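Local coordinates for pumilio homology domain family member 4 (Saccharomyces cerevisiae, PDB 3BWT), which binds mRNA through the Pumilio repeats of its single-stranded RNA-binding domain and takes part in regulating gene expression, at residues Y123-S128 with I161-H166; R175-G180 with N187-L192; D197-D202 with Y207-I212; P234-L239 with E260-E265; I252-I257 with L288-D293. One frame throughout, in Å; residues are numbered along the deposited sequence.

Contact 1: Y123-S128 with I161-H166; sequences YTVQLS and IDIATH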
# COMPACT_ATOMS: atom_id res chain seq x y z
N TYR A 123 -6.02 12.32 13.72
CA TYR A 123 -5.87 10.89 13.99
C TYR A 123 -5.07 10.14 12.93
O TYR A 123 -5.12 8.92 12.86
CB TYR A 123 -7.25 10.26 14.14
CG TYR A 123 -8.18 11.12 14.97
CD1 TYR A 123 -8.03 11.20 16.34
CD2 TYR A 123 -9.18 11.85 14.37
CE1 TYR A 123 -8.85 11.99 17.10
CE2 TYR A 123 -10.01 12.64 15.11
CZ TYR A 123 -9.84 12.71 16.47
OH TYR A 123 -10.69 13.51 17.20
N THR A 124 -4.31 10.87 12.13
CA THR A 124 -3.69 10.27 10.95
C THR A 124 -2.78 9.05 11.21
O THR A 124 -2.87 8.05 10.50
CB THR A 124 -2.92 11.32 10.14
OG1 THR A 124 -3.81 12.40 9.82
CG2 THR A 124 -2.36 10.70 8.86
N VAL A 125 -1.91 9.13 12.21
CA VAL A 125 -1.04 8.00 12.50
C VAL A 125 -1.86 6.79 12.95
O VAL A 125 -1.72 5.69 12.42
CB VAL A 125 0.00 8.32 13.58
CG1 VAL A 125 0.59 7.06 14.10
CG2 VAL A 125 1.09 9.21 13.01
N GLN A 126 -2.72 7.01 13.94
CA GLN A 126 -3.55 5.94 14.47
C GLN A 126 -4.25 5.17 13.35
O GLN A 126 -4.23 3.93 13.35
CB GLN A 126 -4.58 6.51 15.44
CG GLN A 126 -5.61 5.50 15.93
CD GLN A 126 -6.62 6.11 16.91
OE1 GLN A 126 -7.38 5.40 17.56
NE2 GLN A 126 -6.60 7.44 17.03
N LEU A 127 -4.84 5.89 12.41
CA LEU A 127 -5.58 5.27 11.32
C LEU A 127 -4.65 4.66 10.29
O LEU A 127 -4.91 3.57 9.79
CB LEU A 127 -6.50 6.27 10.65
CG LEU A 127 -7.54 6.85 11.60
CD1 LEU A 127 -8.62 7.57 10.80
CD2 LEU A 127 -8.14 5.75 12.45
N SER A 128 -3.56 5.35 9.98
CA SER A 128 -2.53 4.77 9.12
C SER A 128 -2.08 3.41 9.66
O SER A 128 -1.77 2.49 8.89
CB SER A 128 -1.34 5.71 8.98
OG SER A 128 -1.67 6.86 8.23
N ILE A 161 9.54 6.69 10.97
CA ILE A 161 10.15 5.40 11.20
C ILE A 161 9.09 4.35 11.55
O ILE A 161 9.00 3.31 10.91
CB ILE A 161 11.27 5.50 12.27
CG1 ILE A 161 11.92 4.13 12.51
CG2 ILE A 161 10.74 6.12 13.56
CD1 ILE A 161 12.57 3.59 11.26
N ASP A 162 8.24 4.64 12.53
CA ASP A 162 7.23 3.68 12.95
C ASP A 162 6.14 3.46 11.91
O ASP A 162 5.56 2.38 11.85
CB ASP A 162 6.60 4.07 14.30
CG ASP A 162 6.35 5.56 14.42
OD1 ASP A 162 7.24 6.36 14.03
OD2 ASP A 162 5.25 5.94 14.91
N ILE A 163 5.86 4.47 11.10
CA ILE A 163 4.85 4.32 10.07
C ILE A 163 5.39 3.54 8.87
O ILE A 163 4.70 2.70 8.29
CB ILE A 163 4.25 5.67 9.64
CG1 ILE A 163 2.89 5.87 10.33
CG2 ILE A 163 4.06 5.74 8.13
CD1 ILE A 163 2.35 7.27 10.21
N ALA A 164 6.64 3.82 8.52
CA ALA A 164 7.32 3.09 7.47
C ALA A 164 7.53 1.61 7.83
O ALA A 164 7.47 0.74 6.96
CB ALA A 164 8.65 3.75 7.17
N THR A 165 7.78 1.33 9.10
CA THR A 165 8.06 -0.04 9.53
C THR A 165 6.81 -0.76 10.06
O THR A 165 6.91 -1.78 10.75
CB THR A 165 9.17 -0.10 10.61
OG1 THR A 165 8.82 0.76 11.70
CG2 THR A 165 10.51 0.33 10.04
N HIS A 166 5.64 -0.23 9.73
CA HIS A 166 4.41 -0.82 10.20
C HIS A 166 3.73 -1.64 9.11
O HIS A 166 3.79 -1.27 7.95
CB HIS A 166 3.47 0.26 10.72
CG HIS A 166 2.31 -0.27 11.50
ND1 HIS A 166 1.20 -0.82 10.90
CD2 HIS A 166 2.10 -0.35 12.84
CE1 HIS A 166 0.35 -1.22 11.83
NE2 HIS A 166 0.87 -0.94 13.01

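Contact 2: R175-G180 with N187-L192; sequences RCLDHG and NLCDKL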
# COMPACT_ATOMS: atom_id res chain seq x y z
N ARG A 175 1.11 4.46 -0.96
CA ARG A 175 0.06 5.22 -1.60
C ARG A 175 0.49 6.69 -1.75
O ARG A 175 0.14 7.35 -2.73
CB ARG A 175 -1.24 5.11 -0.81
CG ARG A 175 -2.51 5.13 -1.64
CD ARG A 175 -2.40 4.24 -2.86
NE ARG A 175 -2.26 2.83 -2.51
CZ ARG A 175 -3.20 1.92 -2.73
NH1 ARG A 175 -4.35 2.27 -3.31
NH2 ARG A 175 -3.00 0.66 -2.38
N CYS A 176 1.26 7.18 -0.79
CA CYS A 176 1.81 8.54 -0.84
C CYS A 176 2.69 8.72 -2.06
O CYS A 176 2.60 9.74 -2.75
CB CYS A 176 2.60 8.87 0.43
SG CYS A 176 1.58 9.13 1.93
N LEU A 177 3.54 7.74 -2.32
CA LEU A 177 4.44 7.79 -3.48
C LEU A 177 3.69 7.61 -4.79
O LEU A 177 4.20 7.96 -5.85
CB LEU A 177 5.53 6.73 -3.37
CG LEU A 177 6.48 6.92 -2.20
CD1 LEU A 177 7.47 5.79 -2.17
CD2 LEU A 177 7.18 8.25 -2.31
N ASP A 178 2.49 7.04 -4.71
CA ASP A 178 1.66 6.84 -5.89
C ASP A 178 1.03 8.15 -6.36
O ASP A 178 0.95 8.41 -7.56
CB ASP A 178 0.55 5.83 -5.60
CG ASP A 178 1.00 4.39 -5.76
OD1 ASP A 178 2.14 4.16 -6.21
OD2 ASP A 178 0.21 3.48 -5.43
N HIS A 179 0.60 8.97 -5.41
CA HIS A 179 -0.26 10.11 -5.71
C HIS A 179 0.36 11.43 -5.29
O HIS A 179 -0.11 12.51 -5.69
CB HIS A 179 -1.61 9.94 -5.01
CG HIS A 179 -2.36 8.73 -5.46
ND1 HIS A 179 -3.03 8.68 -6.66
CD2 HIS A 179 -2.55 7.53 -4.87
CE1 HIS A 179 -3.60 7.50 -6.80
NE2 HIS A 179 -3.33 6.78 -5.72
N GLY A 180 1.41 11.36 -4.49
CA GLY A 180 2.08 12.56 -4.04
C GLY A 180 2.64 13.41 -5.16
O GLY A 180 3.12 12.90 -6.17
N ASN A 187 10.22 15.39 -0.36
CA ASN A 187 10.39 15.63 1.07
C ASN A 187 10.23 14.34 1.87
O ASN A 187 10.91 14.14 2.88
CB ASN A 187 9.44 16.72 1.56
CG ASN A 187 9.88 18.11 1.13
OD1 ASN A 187 11.06 18.34 0.86
ND2 ASN A 187 8.93 19.04 1.08
N LEU A 188 9.35 13.46 1.40
CA LEU A 188 9.12 12.18 2.05
C LEU A 188 10.30 11.23 1.85
O LEU A 188 10.77 10.59 2.80
CB LEU A 188 7.83 11.54 1.53
CG LEU A 188 7.45 10.14 2.02
CD1 LEU A 188 7.52 10.06 3.52
CD2 LEU A 188 6.06 9.78 1.53
N CYS A 189 10.79 11.14 0.62
CA CYS A 189 11.91 10.25 0.33
C CYS A 189 13.18 10.70 1.03
O CYS A 189 14.00 9.87 1.44
CB CYS A 189 12.12 10.13 -1.17
SG CYS A 189 10.81 9.22 -2.00
N ASP A 190 13.36 12.01 1.18
CA ASP A 190 14.46 12.54 1.96
C ASP A 190 14.46 11.93 3.36
O ASP A 190 15.47 11.39 3.82
CB ASP A 190 14.37 14.06 2.05
CG ASP A 190 14.75 14.76 0.76
OD1 ASP A 190 15.24 14.09 -0.18
OD2 ASP A 190 14.54 15.99 0.68
N LYS A 191 13.31 12.01 4.04
CA LYS A 191 13.18 11.43 5.38
C LYS A 191 13.45 9.93 5.39
O LYS A 191 14.21 9.41 6.23
CB LYS A 191 11.80 11.73 5.95
CG LYS A 191 11.45 13.22 5.93
CD LYS A 191 10.58 13.61 7.11
CE LYS A 191 10.54 15.12 7.28
NZ LYS A 191 10.29 15.50 8.70
N LEU A 192 12.84 9.22 4.44
CA LEU A 192 13.04 7.79 4.28
C LEU A 192 14.51 7.44 4.04
O LEU A 192 15.02 6.45 4.57
CB LEU A 192 12.18 7.26 3.14
CG LEU A 192 10.67 7.43 3.33
CD1 LEU A 192 9.94 7.10 2.05
CD2 LEU A 192 10.19 6.55 4.46

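Contact 3: D197-D202 with Y207-I212; sequences DKLTLD and YVVQYI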
# COMPACT_ATOMS: atom_id res chain seq x y z
N ASP A 197 19.04 2.55 6.28
CA ASP A 197 19.68 1.43 6.99
C ASP A 197 18.63 0.59 7.74
O ASP A 197 18.49 -0.61 7.50
CB ASP A 197 20.75 1.95 7.95
CG ASP A 197 22.04 2.37 7.24
OD1 ASP A 197 22.07 2.42 5.99
OD2 ASP A 197 23.03 2.66 7.94
N LYS A 198 17.89 1.25 8.63
CA LYS A 198 16.85 0.59 9.43
C LYS A 198 15.78 -0.08 8.58
O LYS A 198 15.42 -1.24 8.82
CB LYS A 198 16.18 1.61 10.37
CG LYS A 198 17.07 2.10 11.51
CD LYS A 198 16.28 2.32 12.79
CE LYS A 198 17.21 2.49 13.99
NZ LYS A 198 16.54 2.17 15.28
N LEU A 199 15.26 0.65 7.60
CA LEU A 199 14.17 0.17 6.76
C LEU A 199 14.52 -1.08 5.98
O LEU A 199 13.69 -1.95 5.77
CB LEU A 199 13.76 1.27 5.78
CG LEU A 199 13.29 2.60 6.35
CD1 LEU A 199 13.02 3.54 5.21
CD2 LEU A 199 12.06 2.38 7.18
N THR A 200 15.76 -1.15 5.52
CA THR A 200 16.19 -2.23 4.64
C THR A 200 16.11 -3.58 5.35
O THR A 200 15.75 -4.59 4.76
CB THR A 200 17.63 -1.94 4.11
OG1 THR A 200 17.61 -0.71 3.37
CG2 THR A 200 18.15 -3.07 3.22
N LEU A 201 16.44 -3.58 6.64
CA LEU A 201 16.45 -4.79 7.45
C LEU A 201 15.08 -5.09 8.04
O LEU A 201 14.88 -6.12 8.68
CB LEU A 201 17.47 -4.64 8.58
CG LEU A 201 18.92 -4.45 8.15
CD1 LEU A 201 19.86 -4.62 9.35
CD2 LEU A 201 19.27 -5.44 7.02
N ASP A 202 14.14 -4.20 7.81
CA ASP A 202 12.83 -4.32 8.42
C ASP A 202 11.85 -5.15 7.59
O ASP A 202 11.85 -5.05 6.37
CB ASP A 202 12.25 -2.93 8.65
CG ASP A 202 10.97 -2.97 9.42
OD1 ASP A 202 9.90 -3.01 8.78
OD2 ASP A 202 11.04 -2.99 10.67
N TYR A 207 9.99 -3.04 2.00
CA TYR A 207 9.09 -2.86 0.86
C TYR A 207 8.97 -1.40 0.44
O TYR A 207 8.83 -1.10 -0.75
CB TYR A 207 7.72 -3.47 1.14
CG TYR A 207 7.74 -4.97 1.14
CD1 TYR A 207 7.94 -5.69 -0.03
CD2 TYR A 207 7.55 -5.68 2.32
CE1 TYR A 207 7.96 -7.08 -0.03
CE2 TYR A 207 7.57 -7.07 2.33
CZ TYR A 207 7.78 -7.76 1.16
OH TYR A 207 7.80 -9.13 1.17
N VAL A 208 9.01 -0.49 1.41
CA VAL A 208 9.02 0.94 1.11
C VAL A 208 10.29 1.32 0.32
O VAL A 208 10.23 2.06 -0.64
CB VAL A 208 8.95 1.79 2.41
CG1 VAL A 208 9.16 3.27 2.11
CG2 VAL A 208 7.62 1.58 3.13
N VAL A 209 11.43 0.79 0.74
CA VAL A 209 12.68 1.08 0.07
C VAL A 209 12.64 0.57 -1.37
O VAL A 209 13.14 1.21 -2.29
CB VAL A 209 13.86 0.47 0.83
CG1 VAL A 209 15.17 0.75 0.11
CG2 VAL A 209 13.91 1.01 2.24
N GLN A 210 12.03 -0.60 -1.57
CA GLN A 210 11.87 -1.14 -2.91
C GLN A 210 10.91 -0.30 -3.75
O GLN A 210 11.10 -0.13 -4.95
CB GLN A 210 11.30 -2.55 -2.85
CG GLN A 210 12.17 -3.59 -2.16
CD GLN A 210 11.59 -4.98 -2.35
OE1 GLN A 210 11.45 -5.45 -3.48
NE2 GLN A 210 11.23 -5.64 -1.26
N TYR A 211 9.87 0.22 -3.11
CA TYR A 211 8.82 0.88 -3.86
C TYR A 211 9.33 2.19 -4.47
O TYR A 211 8.90 2.59 -5.55
CB TYR A 211 7.60 1.12 -2.98
CG TYR A 211 6.33 1.27 -3.78
CD1 TYR A 211 5.89 0.24 -4.62
CD2 TYR A 211 5.58 2.43 -3.72
CE1 TYR A 211 4.74 0.37 -5.36
CE2 TYR A 211 4.43 2.58 -4.47
CZ TYR A 211 4.02 1.55 -5.28
OH TYR A 211 2.87 1.69 -6.03
N ILE A 212 10.24 2.84 -3.77
CA ILE A 212 10.84 4.07 -4.27
C ILE A 212 11.48 3.77 -5.61
O ILE A 212 11.33 4.53 -6.56
CB ILE A 212 11.93 4.59 -3.32
CG1 ILE A 212 11.29 5.03 -2.00
CG2 ILE A 212 12.74 5.72 -3.98
CD1 ILE A 212 12.29 5.38 -0.93

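Contact 4: P234-L239 with E260-E265; sequences PRAIEL and EPMILE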
# COMPACT_ATOMS: atom_id res chain seq x y z
N PRO A 234 27.87 -0.76 -0.36
CA PRO A 234 28.99 -1.14 0.50
C PRO A 234 28.68 -2.30 1.46
O PRO A 234 29.56 -2.73 2.22
CB PRO A 234 29.26 0.13 1.30
CG PRO A 234 28.83 1.23 0.39
CD PRO A 234 27.62 0.70 -0.31
N ARG A 235 27.46 -2.81 1.42
CA ARG A 235 27.07 -3.87 2.33
C ARG A 235 26.39 -4.97 1.53
O ARG A 235 25.66 -5.80 2.08
CB ARG A 235 26.14 -3.34 3.43
CG ARG A 235 26.59 -1.99 3.99
CD ARG A 235 26.19 -1.77 5.44
NE ARG A 235 24.85 -1.22 5.59
CZ ARG A 235 23.88 -1.79 6.30
NH1 ARG A 235 24.12 -2.92 6.96
NH2 ARG A 235 22.68 -1.22 6.38
N ALA A 236 26.67 -4.98 0.23
CA ALA A 236 25.99 -5.86 -0.71
C ALA A 236 25.89 -7.30 -0.21
O ALA A 236 24.82 -7.91 -0.24
CB ALA A 236 26.66 -5.81 -2.07
N ILE A 237 27.01 -7.84 0.26
CA ILE A 237 27.03 -9.21 0.76
C ILE A 237 26.26 -9.32 2.05
O ILE A 237 25.43 -10.22 2.21
CB ILE A 237 28.47 -9.70 1.03
CG1 ILE A 237 29.30 -9.70 -0.25
CG2 ILE A 237 28.42 -11.09 1.66
CD1 ILE A 237 28.90 -10.78 -1.24
N GLU A 238 26.54 -8.42 2.99
CA GLU A 238 25.91 -8.46 4.30
C GLU A 238 24.39 -8.47 4.17
O GLU A 238 23.71 -9.25 4.84
CB GLU A 238 26.38 -7.28 5.13
CG GLU A 238 25.84 -7.26 6.55
CD GLU A 238 25.74 -5.84 7.10
OE1 GLU A 238 26.37 -4.93 6.52
OE2 GLU A 238 25.02 -5.65 8.10
N LEU A 239 23.85 -7.62 3.30
CA LEU A 239 22.42 -7.52 3.08
C LEU A 239 21.91 -8.66 2.20
O LEU A 239 20.71 -8.96 2.21
CB LEU A 239 22.08 -6.19 2.42
CG LEU A 239 22.50 -4.94 3.19
CD1 LEU A 239 22.40 -3.70 2.32
CD2 LEU A 239 21.67 -4.79 4.46
N GLU A 260 24.44 -3.50 -12.62
CA GLU A 260 25.84 -3.85 -12.79
C GLU A 260 26.79 -3.34 -11.71
O GLU A 260 27.69 -4.06 -11.28
CB GLU A 260 26.28 -3.55 -14.23
CG GLU A 260 25.36 -4.28 -15.23
CD GLU A 260 25.82 -4.23 -16.69
OE1 GLU A 260 26.84 -3.57 -16.99
OE2 GLU A 260 25.13 -4.86 -17.53
N PRO A 261 26.60 -2.10 -11.23
CA PRO A 261 27.37 -1.67 -10.06
C PRO A 261 27.24 -2.65 -8.88
O PRO A 261 28.23 -2.95 -8.21
CB PRO A 261 26.73 -0.34 -9.71
CG PRO A 261 26.24 0.19 -11.01
CD PRO A 261 25.80 -1.01 -11.81
N MET A 262 26.03 -3.13 -8.64
CA MET A 262 25.78 -4.06 -7.54
C MET A 262 26.45 -5.40 -7.78
O MET A 262 27.11 -5.94 -6.90
CB MET A 262 24.27 -4.25 -7.31
CG MET A 262 23.92 -5.12 -6.10
SD MET A 262 24.47 -4.48 -4.49
CE MET A 262 23.44 -3.03 -4.33
N ILE A 263 26.26 -5.94 -8.98
CA ILE A 263 26.90 -7.19 -9.37
C ILE A 263 28.40 -7.06 -9.22
O ILE A 263 29.08 -7.99 -8.79
CB ILE A 263 26.54 -7.57 -10.82
CG1 ILE A 263 25.04 -7.89 -10.92
CG2 ILE A 263 27.38 -8.74 -11.30
CD1 ILE A 263 24.57 -8.20 -12.32
N LEU A 264 28.91 -5.88 -9.56
CA LEU A 264 30.33 -5.57 -9.44
C LEU A 264 30.82 -5.63 -8.00
O LEU A 264 31.88 -6.19 -7.72
CB LEU A 264 30.62 -4.19 -10.01
CG LEU A 264 31.21 -4.18 -11.41
CD1 LEU A 264 31.26 -2.75 -11.93
CD2 LEU A 264 32.60 -4.80 -11.37
N GLU A 265 30.06 -5.01 -7.10
CA GLU A 265 30.40 -5.02 -5.69
C GLU A 265 30.48 -6.45 -5.17
O GLU A 265 31.44 -6.84 -4.51
CB GLU A 265 29.35 -4.25 -4.89
CG GLU A 265 29.77 -3.95 -3.47
CD GLU A 265 30.89 -2.94 -3.41
OE1 GLU A 265 31.13 -2.29 -4.45
OE2 GLU A 265 31.52 -2.80 -2.34

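Contact 5: I252-I257 with L288-D293; sequences ILKTAI and LQTALD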
# COMPACT_ATOMS: atom_id res chain seq x y z
N ILE A 252 17.38 -4.06 -6.61
CA ILE A 252 18.43 -3.35 -7.34
C ILE A 252 19.02 -4.20 -8.47
O ILE A 252 19.23 -3.71 -9.58
CB ILE A 252 19.54 -2.90 -6.38
CG1 ILE A 252 19.03 -1.79 -5.45
CG2 ILE A 252 20.74 -2.41 -7.15
CD1 ILE A 252 19.79 -1.69 -4.15
N LEU A 253 19.29 -5.47 -8.18
CA LEU A 253 19.80 -6.38 -9.21
C LEU A 253 18.84 -6.48 -10.39
O LEU A 253 19.24 -6.82 -11.49
CB LEU A 253 20.06 -7.78 -8.65
CG LEU A 253 21.28 -7.94 -7.75
CD1 LEU A 253 21.43 -9.40 -7.33
CD2 LEU A 253 22.53 -7.45 -8.47
N LYS A 254 17.57 -6.19 -10.13
CA LYS A 254 16.53 -6.30 -11.16
C LYS A 254 16.16 -4.93 -11.74
O LYS A 254 15.24 -4.82 -12.55
CB LYS A 254 15.29 -7.02 -10.62
CG LYS A 254 15.49 -8.52 -10.42
CD LYS A 254 14.21 -9.19 -9.92
CE LYS A 254 14.34 -10.72 -9.91
NZ LYS A 254 13.04 -11.41 -9.64
N THR A 255 16.88 -3.90 -11.33
CA THR A 255 16.69 -2.58 -11.91
C THR A 255 17.83 -2.26 -12.88
O THR A 255 18.92 -1.86 -12.47
CB THR A 255 16.61 -1.51 -10.83
OG1 THR A 255 15.56 -1.86 -9.91
CG2 THR A 255 16.31 -0.13 -11.44
N ALA A 256 17.56 -2.43 -14.17
CA ALA A 256 18.60 -2.45 -15.20
C ALA A 256 19.73 -1.44 -15.01
O ALA A 256 20.90 -1.81 -15.11
CB ALA A 256 18.00 -2.33 -16.59
N ILE A 257 19.40 -0.17 -14.74
CA ILE A 257 20.44 0.87 -14.67
C ILE A 257 21.31 0.81 -13.44
O ILE A 257 22.29 1.55 -13.35
CB ILE A 257 19.88 2.30 -14.74
CG1 ILE A 257 19.19 2.66 -13.42
CG2 ILE A 257 19.00 2.50 -15.97
CD1 ILE A 257 19.37 4.11 -13.00
N LEU A 288 22.19 -14.79 -5.40
CA LEU A 288 23.25 -15.28 -6.25
C LEU A 288 22.67 -15.70 -7.59
O LEU A 288 23.26 -15.44 -8.64
CB LEU A 288 23.96 -16.47 -5.60
CG LEU A 288 25.14 -16.99 -6.42
CD1 LEU A 288 25.97 -15.81 -6.92
CD2 LEU A 288 26.00 -17.97 -5.62
N GLN A 289 21.53 -16.37 -7.55
CA GLN A 289 20.89 -16.86 -8.76
C GLN A 289 20.37 -15.70 -9.58
O GLN A 289 20.38 -15.75 -10.81
CB GLN A 289 19.75 -17.81 -8.43
CG GLN A 289 19.10 -18.41 -9.66
CD GLN A 289 18.01 -19.40 -9.31
OE1 GLN A 289 17.72 -19.63 -8.14
NE2 GLN A 289 17.39 -19.98 -10.33
N THR A 290 19.92 -14.66 -8.90
CA THR A 290 19.51 -13.45 -9.59
C THR A 290 20.71 -12.83 -10.29
O THR A 290 20.61 -12.40 -11.43
CB THR A 290 18.88 -12.44 -8.64
OG1 THR A 290 17.57 -12.88 -8.30
CG2 THR A 290 18.78 -11.09 -9.30
N ALA A 291 21.84 -12.80 -9.59
CA ALA A 291 23.06 -12.18 -10.10
C ALA A 291 23.50 -12.84 -11.40
O ALA A 291 23.83 -12.15 -12.37
CB ALA A 291 24.17 -12.27 -9.07
N LEU A 292 23.49 -14.16 -11.42
CA LEU A 292 23.81 -14.93 -12.61
C LEU A 292 22.80 -14.69 -13.72
O LEU A 292 23.16 -14.55 -14.88
CB LEU A 292 23.88 -16.42 -12.29
CG LEU A 292 25.07 -16.89 -11.45
CD1 LEU A 292 24.73 -18.16 -10.68
CD2 LEU A 292 26.29 -17.08 -12.33
N ASP A 293 21.51 -14.67 -13.37
CA ASP A 293 20.45 -14.52 -14.35
C ASP A 293 20.56 -13.17 -15.04
O ASP A 293 20.59 -13.09 -16.27
CB ASP A 293 19.08 -14.69 -13.70
CG ASP A 293 17.92 -14.46 -14.67
OD1 ASP A 293 17.92 -15.07 -15.76
OD2 ASP A 293 17.02 -13.67 -14.34

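Contact 1: Y123-S128 with I161-H166
Ile163 reaches across to helix 124-128 with a single methyl. Its CD1 is carried outward because CD1 is anti to CA (chi2 168°), and it lands 3.6 Å from Val125 CG2. Val125 offers that branch by turning CG1 anti to its own backbone N (chi1 164°), which leaves CG2 beside the N; the two side chains pass each other at a slant. Ser128, one turn further along, adds its CB, 4.2 Å from the same Ile163 CD1. Its hydroxyl does something else: Ser128 OG bonds Thr124 O at 2.8 Å from above the carbonyl plane, while Ser128 N comes to that oxygen from the opposite face. The polar end is thus tied back to its own helix and the CB is left for the isoleucine. The two short helices belong to successive repeats, Pumilio 4 and Pumilio 5, so this is stacking of repeat on repeat in the superhelical PUM-HD fold. Helix 160-164 is finished off in a similar way, with Thr165 OG1 and Thr165 N reaching Ile161 O from opposite faces. Ile163 also packs on Leu173 and Ile156, Ser128 on Val172, and Asp162 OD2 forms a salt bridge with Lys129 NZ.

Contact 2: R175-G180 with N187-L192
No flat group enters the seam where Cys176 and Leu177 meet Leu188 and Cys189; the planar side chains of 175-180 lie elsewhere on their helix. The His179 ring has Arg175 CD at its edge, in plane. The Arg175 guanidinium faces a carboxylate rather than aiming at it: Asp178 OD2 is 3.9 Å from Arg175 NE and well out of the guanidinium plane, a long salt bridge held by charge alone. The seam itself is made of methyls and sulfur. With CG anti to the backbone N (chi1 176°), Leu188 puts CD2 3.7 Å from Cys176 CB, and the same methyl stands 4.3 Å from Leu177 CD2. Leu177 CD2 in turn touches Cys189 SG at 3.8 Å, so one leucine methyl from each helix sits against a cysteine of the other. Helices 169-179 and 182-193 follow one another in the chain, and the segments run roughly antiparallel (144°), their axes coming within 11.3 Å, a helical hairpin of the Pumilio-family repeat. On one flank, Cys176 and Leu188 both rest on Phe153 and Ile156 of helix 146-158; on the next, Leu177 leans on Ile212 of helix 205-219.

Contact 3: D197-D202 with Y207-I212
Leu199 and Val209 pin together two consecutive helices of Pumilio repeat 6, the short helix 196-200 and the long helix 205-219 that follows it after a tight turn. The wedge between them is Val209 CG2, which lies 3.6 Å from Leu199 CB and 4.0 Å from Leu199 CD1, so the leucine is met both at its root and at one tip. Val209 presents this branch because CG1 is anti to the backbone N (chi1 179°), leaving CG2 beside the N; the leucine and valine chains lie at a slant to each other. Thr200 adds a looser contact to the same methyl, its OG1 4.2 Å from Val209 CG2. That is mere packing, for Thr200 OG1 has its polar partner in Val196 O, one turn back in its own helix. The backbones come nearest at this level, Thr200 CA and Val209 CA being 6.6 Å apart. At the turn, Asp202 OD1 bonds both Phe204 N and Gly205 N, capping the start of the long helix, and Asp202 O receives Asn206 ND2. Around the pair the layers continue in both directions along the stack: Val208 packs on Leu173 of helix 169-179, whereas Val209 packs on Val248 of helix 245-253. A further helix, 224-232, covers Val209 through Ile228 and Thr200 through Leu232.

Contact 4: P234-L239 with E260-E265
Ala236 CB is the small methyl on which 260-265 rests, through Met262 and Glu265. At the start of that segment the helix is kinked, since the nitrogen of Pro261 makes no bond to the turn before; Glu260 turns to another layer, where its OE1 bonds Asn299 ND2. Met262 is the first to reach across. Its chain leaves with CG anti to the backbone N and then bends twice (chi2 62°, chi3 68°), which brings SD to 3.5 Å from Ala236 CB and carries CE on toward Ile252. Ile263 points away and packs on Ile294, Ser295 and Leu306. Glu265, almost a turn beyond Met262, comes back to the alanine with its aliphatic part: CG is 3.9 Å and CB 4.2 Å from Ala236 CB. The bend at chi2 (69°) then swings the carboxylate past the alanine, so that Glu265 OE2 stands 4.1 Å from Pro234 CA, while its hydrogen bond goes to Asn269 ND2. One methyl, Ala236 CB, thus touches both the sulfur and the glutamate stem. Just before helix 236-240, Arg235 at the N-cap position points away from 260-265: Arg235 NH1 bonds Glu238 OE1 at 3.0 Å, in the guanidinium plane but from above the carboxylate plane. Both segments lie in Pumilio repeat 7, and the packing of a short helix on a later, longer one is consistent with the three-helix unit of PUF proteins.

Contact 5: I252-I257 with L288-D293
Leu253 carries this contact with Thr290, and its CB and both methyls each have a neighbour. CB starts 3.6 Å from Thr290 CG2. CG, set anti to the carbonyl carbon (chi1 -74°), then sends its two methyls to different places. CD1 stays with the threonine, 3.7 Å from Thr290 CG2, and goes on over the backbone to lie 4.1 Å from Ala291 N and 4.3 Å from Ala291 CB. CD2 turns into its own repeat, where Met262 and Ile263 of helix 256-279 receive it. Thr290 answers with its methyl because CG2 is anti to the backbone N; the two side chains pass obliquely. Its hydroxyl has weak hydrogen bonds to Tyr286 O, a turn back, and to Glu250 OE2. Lys254, the first residue past the helix end, extends alongside, and its CE comes to 4.2 Å from Thr290 OG1. The lysine's charge is not in contact with its nearest opposite in the pair, Lys254 NZ and Asp293 OD2 being 6.6 Å apart, so any attraction there would be diffuse. This joins Pumilio 7 to Pumilio 8: the C-terminal end of helix 245-253 abuts the middle of helix 284-298. Helix 256-279 packs against Leu253 through Met262 and Ile263, and on the far flank of 284-298 helix 322-328 takes over, with Ile327 against Leu288 and Leu292.

Overall arrangement
Contacts 1, 2 and 3 form one continuous block in the middle of the superhelix, their centres 13 to 15 Å apart. Contact 1 meets contact 3 where Thr165 CG2 lies 3.4 Å from Asp202 CG, and contact 2 where Ala164 CB packs on Leu192 CD2. Contacts 2 and 3 share a probable hydrogen bond, Asp178 OD1 to Tyr211 OH at 2.6 Å. Contact 3 passes on to contact 4 through Leu201 CD2 and Leu239 CD2, 3.6 Å apart. The segments of contacts 4 and 5 alternate along the chain, and their centres are about 11 Å apart; the centres of contacts 5 and 1 are about 32 Å apart. In this family RNA lies along the concave face, which these packed repeats together shape.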